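Local coordinates for hypothetical protein PH1566 (Pyrococcus horikoshii, PDB 2E3U), which probably binds RNA through two KH domains, as a Dim2p-type factor of pre-ribosomal RNA processing, at residues K39-R44 with I100-S105; L119-L124 with T168-G173. All blocks are in the same frame, centred on the assembly; numbering follows the deposited sequence.

Contact 1. Residues K39-R44 with I100-S105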
# COMPACT_ATOMS: atom_id res chain seq x y z
N LYS A 39 -11.45 -3.18 6.49
CA LYS A 39 -10.98 -4.07 7.54
C LYS A 39 -9.51 -4.31 7.29
O LYS A 39 -9.14 -4.67 6.17
CB LYS A 39 -11.77 -5.40 7.47
CG LYS A 39 -11.73 -6.27 8.73
CD LYS A 39 -13.11 -6.91 8.95
CE LYS A 39 -13.09 -7.89 10.12
NZ LYS A 39 -14.28 -8.83 10.17
N ILE A 40 -8.69 -4.08 8.31
CA ILE A 40 -7.23 -4.31 8.26
C ILE A 40 -6.89 -5.43 9.26
O ILE A 40 -7.69 -5.72 10.14
CB ILE A 40 -6.40 -3.00 8.52
CG1 ILE A 40 -6.48 -2.54 10.01
CG2 ILE A 40 -6.84 -1.89 7.56
CD1 ILE A 40 -5.37 -1.47 10.39
N PRO A 41 -5.72 -6.09 9.10
CA PRO A 41 -5.36 -7.17 10.04
C PRO A 41 -5.20 -6.65 11.44
O PRO A 41 -4.74 -5.52 11.62
CB PRO A 41 -3.97 -7.65 9.54
CG PRO A 41 -3.79 -7.08 8.19
CD PRO A 41 -4.71 -5.89 8.04
N LYS A 42 -5.55 -7.47 12.43
CA LYS A 42 -5.33 -7.14 13.85
C LYS A 42 -3.86 -6.79 14.13
O LYS A 42 -3.53 -5.89 14.92
CB LYS A 42 -5.79 -8.29 14.74
CG LYS A 42 -7.28 -8.25 15.14
CD LYS A 42 -8.23 -8.81 14.07
CE LYS A 42 -8.40 -10.35 14.14
NZ LYS A 42 -9.08 -10.86 15.38
N ASP A 43 -2.98 -7.54 13.47
CA ASP A 43 -1.56 -7.23 13.34
C ASP A 43 -1.23 -5.72 13.12
O ASP A 43 -0.23 -5.18 13.63
CB ASP A 43 -1.00 -8.07 12.17
CG ASP A 43 0.44 -8.47 12.37
OD1 ASP A 43 1.32 -7.88 11.68
OD2 ASP A 43 0.71 -9.38 13.20
N ARG A 44 -2.08 -5.03 12.37
CA ARG A 44 -1.73 -3.67 11.93
C ARG A 44 -2.37 -2.52 12.69
O ARG A 44 -1.97 -1.35 12.53
CB ARG A 44 -1.94 -3.53 10.42
CG ARG A 44 -1.07 -4.49 9.62
CD ARG A 44 0.40 -4.22 9.83
NE ARG A 44 0.78 -2.95 9.21
CZ ARG A 44 2.01 -2.44 9.25
NH1 ARG A 44 2.27 -1.29 8.65
NH2 ARG A 44 3.00 -3.09 9.87
N ILE A 100 -1.44 1.06 5.12
CA ILE A 100 -0.92 0.66 6.44
C ILE A 100 -1.30 -0.81 6.78
O ILE A 100 -0.47 -1.60 7.19
CB ILE A 100 -1.40 1.65 7.55
CG1 ILE A 100 -0.88 3.06 7.24
CG2 ILE A 100 -0.93 1.17 8.98
CD1 ILE A 100 -1.51 4.17 8.13
N GLY A 101 -2.56 -1.16 6.59
CA GLY A 101 -3.01 -2.50 6.80
C GLY A 101 -2.29 -3.54 5.98
O GLY A 101 -2.11 -4.66 6.46
N ARG A 102 -1.88 -3.18 4.76
CA ARG A 102 -1.14 -4.09 3.89
C ARG A 102 0.39 -3.97 4.02
O ARG A 102 1.17 -4.30 3.09
CB ARG A 102 -1.60 -3.87 2.44
CG ARG A 102 -3.02 -4.34 2.17
CD ARG A 102 -3.06 -5.87 2.15
NE ARG A 102 -3.43 -6.48 3.42
CZ ARG A 102 -3.00 -7.66 3.85
NH1 ARG A 102 -2.12 -8.39 3.15
NH2 ARG A 102 -3.43 -8.12 5.02
N GLY A 103 0.83 -3.43 5.14
CA GLY A 103 2.24 -3.46 5.46
C GLY A 103 3.07 -2.22 5.21
O GLY A 103 4.25 -2.24 5.56
N PHE A 104 2.51 -1.16 4.61
CA PHE A 104 3.25 0.12 4.51
C PHE A 104 3.34 0.79 5.89
O PHE A 104 2.36 0.79 6.64
CB PHE A 104 2.58 1.10 3.51
CG PHE A 104 2.85 0.79 2.04
CD1 PHE A 104 1.84 0.28 1.23
CD2 PHE A 104 4.10 1.00 1.48
CE1 PHE A 104 2.05 0.01 -0.13
CE2 PHE A 104 4.35 0.70 0.15
CZ PHE A 104 3.32 0.20 -0.68
N SER A 105 4.49 1.38 6.22
CA SER A 105 4.55 2.29 7.36
C SER A 105 3.64 3.44 7.06
O SER A 105 3.33 3.68 5.88
CB SER A 105 5.98 2.81 7.63
OG SER A 105 6.33 3.84 6.69
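The guanidinium group of Arg44 lies with one face over Gly103, whose CA sits 3.7 Å above the plane and toward the rim. At its edge, near the plane, are the carbonyl oxygens of Ile100 and Phe104. NE of Arg44 donates to Ile100 O at 2.7 Å, with an N-H...O angle of 149°. A weak second bond runs from Arg44 NH1 to the same oxygen, and NH1 lies 2.9 Å from Phe104 O. Ile100 O also accepts from Gly103 N, which reaches it from the opposite face of the carbonyl plane to Arg44 NE. The Arg44 chain bends at chi2 (-63°) and chi3 (-69°), and these bends turn NE and the guanidinium to Ile100 O. Nearer the backbone, Arg44 CG lies 3.3 Å from Gly101 O. The segment 100-103 is the C-terminal end of helix 87-101, which packs in the first KH domain. A Schellman motif closes it, with Gly103 at positive phi as the C-prime residue. Arg44 thus donates to the carbonyl of Ile100 at the helix end, where the helix dipole would probably suit a positive charge. Replacing it with a leucine would probably leave Ile100 O without its side-chain donor and Gly103 without the guanidinium that lies against it. Beside Arg44, Pro41 CD rests 3.3 Å from Gly101 O. Ile40 packs through CB on Gly101 CA at 3.8 Å, an approach that is possible because Gly101 has no side chain.

Contact 2. Residues L119-L124 with T168-G173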
# COMPACT_ATOMS: atom_id res chain seq x y z
N LEU A 119 -3.37 3.50 -4.94
CA LEU A 119 -3.00 2.32 -4.21
C LEU A 119 -3.52 1.16 -5.04
O LEU A 119 -4.63 1.24 -5.53
CB LEU A 119 -3.67 2.30 -2.83
CG LEU A 119 -3.51 1.02 -2.04
CD1 LEU A 119 -2.03 0.66 -1.72
CD2 LEU A 119 -4.38 1.10 -0.74
N GLU A 120 -2.71 0.12 -5.19
CA GLU A 120 -3.16 -1.11 -5.82
C GLU A 120 -2.72 -2.29 -4.97
O GLU A 120 -1.54 -2.44 -4.70
CB GLU A 120 -2.65 -1.24 -7.29
CG GLU A 120 -2.76 -2.70 -7.84
CD GLU A 120 -3.11 -2.83 -9.32
OE1 GLU A 120 -3.60 -3.92 -9.73
OE2 GLU A 120 -2.90 -1.88 -10.11
N ILE A 121 -3.68 -3.10 -4.54
CA ILE A 121 -3.39 -4.34 -3.79
C ILE A 121 -3.57 -5.59 -4.66
O ILE A 121 -4.63 -5.82 -5.24
CB ILE A 121 -4.28 -4.54 -2.55
CG1 ILE A 121 -4.55 -3.23 -1.79
CG2 ILE A 121 -3.72 -5.63 -1.63
CD1 ILE A 121 -3.39 -2.65 -1.14
N ILE A 122 -2.53 -6.41 -4.70
CA ILE A 122 -2.51 -7.63 -5.49
C ILE A 122 -2.47 -8.83 -4.55
O ILE A 122 -1.61 -8.91 -3.68
CB ILE A 122 -1.24 -7.65 -6.41
CG1 ILE A 122 -1.30 -6.54 -7.46
CG2 ILE A 122 -1.08 -8.98 -7.10
CD1 ILE A 122 -2.63 -6.51 -8.25
N ASN A 123 -3.39 -9.78 -4.74
CA ASN A 123 -3.30 -11.05 -4.03
C ASN A 123 -2.25 -11.90 -4.73
O ASN A 123 -2.35 -12.16 -5.92
CB ASN A 123 -4.65 -11.79 -3.97
CG ASN A 123 -5.73 -11.01 -3.21
OD1 ASN A 123 -5.60 -10.73 -2.00
ND2 ASN A 123 -6.83 -10.67 -3.91
N LEU A 124 -1.24 -12.30 -3.98
CA LEU A 124 -0.09 -13.05 -4.50
C LEU A 124 -0.56 -14.30 -5.20
O LEU A 124 0.07 -14.78 -6.15
CB LEU A 124 0.87 -13.42 -3.39
CG LEU A 124 1.81 -12.33 -2.87
CD1 LEU A 124 2.70 -12.86 -1.77
CD2 LEU A 124 2.61 -11.77 -4.00
N THR A 168 -0.40 -10.56 0.10
CA THR A 168 -0.53 -9.49 -0.90
C THR A 168 0.79 -8.83 -1.19
O THR A 168 1.73 -8.93 -0.42
CB THR A 168 -1.49 -8.37 -0.46
OG1 THR A 168 -0.98 -7.73 0.72
CG2 THR A 168 -2.93 -8.90 -0.20
N VAL A 169 0.83 -8.14 -2.34
CA VAL A 169 1.81 -7.10 -2.62
C VAL A 169 0.97 -5.86 -2.81
O VAL A 169 -0.08 -5.94 -3.44
CB VAL A 169 2.61 -7.33 -3.95
CG1 VAL A 169 3.84 -6.43 -4.02
CG2 VAL A 169 3.04 -8.72 -4.06
N ALA A 170 1.41 -4.72 -2.27
CA ALA A 170 0.66 -3.46 -2.44
C ALA A 170 1.59 -2.41 -3.06
O ALA A 170 2.76 -2.37 -2.73
CB ALA A 170 0.08 -2.98 -1.12
N ILE A 171 1.05 -1.58 -3.94
CA ILE A 171 1.82 -0.64 -4.74
C ILE A 171 1.20 0.74 -4.63
O ILE A 171 -0.03 0.87 -4.61
CB ILE A 171 1.90 -1.07 -6.23
CG1 ILE A 171 2.23 -2.57 -6.34
CG2 ILE A 171 2.95 -0.21 -6.97
CD1 ILE A 171 2.24 -3.16 -7.80
N ILE A 172 2.04 1.76 -4.49
CA ILE A 172 1.62 3.16 -4.45
C ILE A 172 2.40 3.91 -5.49
O ILE A 172 3.61 3.81 -5.53
CB ILE A 172 1.84 3.84 -3.06
CG1 ILE A 172 0.96 3.19 -1.99
CG2 ILE A 172 1.50 5.32 -3.16
CD1 ILE A 172 1.38 3.54 -0.54
N GLY A 173 1.69 4.60 -6.37
CA GLY A 173 2.32 5.20 -7.52
C GLY A 173 1.31 5.94 -8.35
O GLY A 173 0.12 5.78 -8.14
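Ile121 turns CG1 to the side of its backbone N (chi1 -39°), and a further bend at chi2 brings CD1 to Ala170 CB. Ile121 CD1 and Ala170 CB are 3.5 Å apart, tighter than usual van der Waals contact. Leu119 instead holds CG anti to its N (chi1 173°), and its CD1 reaches Ile172 CG1 at 3.9 Å. These residues belong to neighbouring antiparallel strands of the second KH domain, of type I. Strand 168-173 is the middle one of three, between 118-123 and 161-165. Glu120 pairs with Ile171, and Ile122 with Val169, as hydrogen-bonded pairs. Leu119-Ile172, Ile121-Ala170 and Asn123-Thr168 are the non-hydrogen-bonded pairs between and beside them. Four backbone bonds join the strands. The one from Ile122 N to Val169 O is nearly linear, at 168°. The face with Leu119, Ile121, Ala170 and Ile172 turns toward the first domain, where helix 87-101 touches both Leu119 and Ile172. The other face carries Glu120, Ile122, Val169 and Ile171 and is covered by helix 175-189. Lys182 of that helix forms a salt bridge with Glu120 OE1. Thr168 sets its methyl CG2 against Ile121 CG2 at 3.7 Å, while its OG1 is hydrogen-bonded to Tyr165 O and to Arg102 NH1. The methyl also meets Asn123 OD1 across the strand end. Carbonyl oxygens take CA-H contacts as well: Leu119 CA lies 3.3 Å from Ile171 O, and Thr168 CA is 3.0 Å from Ile122 O.

In the fold
From the N terminus, strand 35-39 leads into 39-44, and the chain then builds the rest of the first KH domain. Contact 1 closes the loop that holds these elements, when the end of helix 87-101 returns to the start of helix 42-49. The chain next runs through helix 106-109 into strand 118-123. Contact 2 closes a second loop, holding helices 136-144 and 149-158 and strand 161-165, when strand 168-173 pairs with 118-123. The loops follow one another and neither nest nor cross. The centres of contacts 1 and 2 lie about 13 Å apart, yet the two contacts touch. Phe104 packs on Ala170 and Ile172, and Arg102 on Ile121, joining the first domain's helix end to the second domain's sheet.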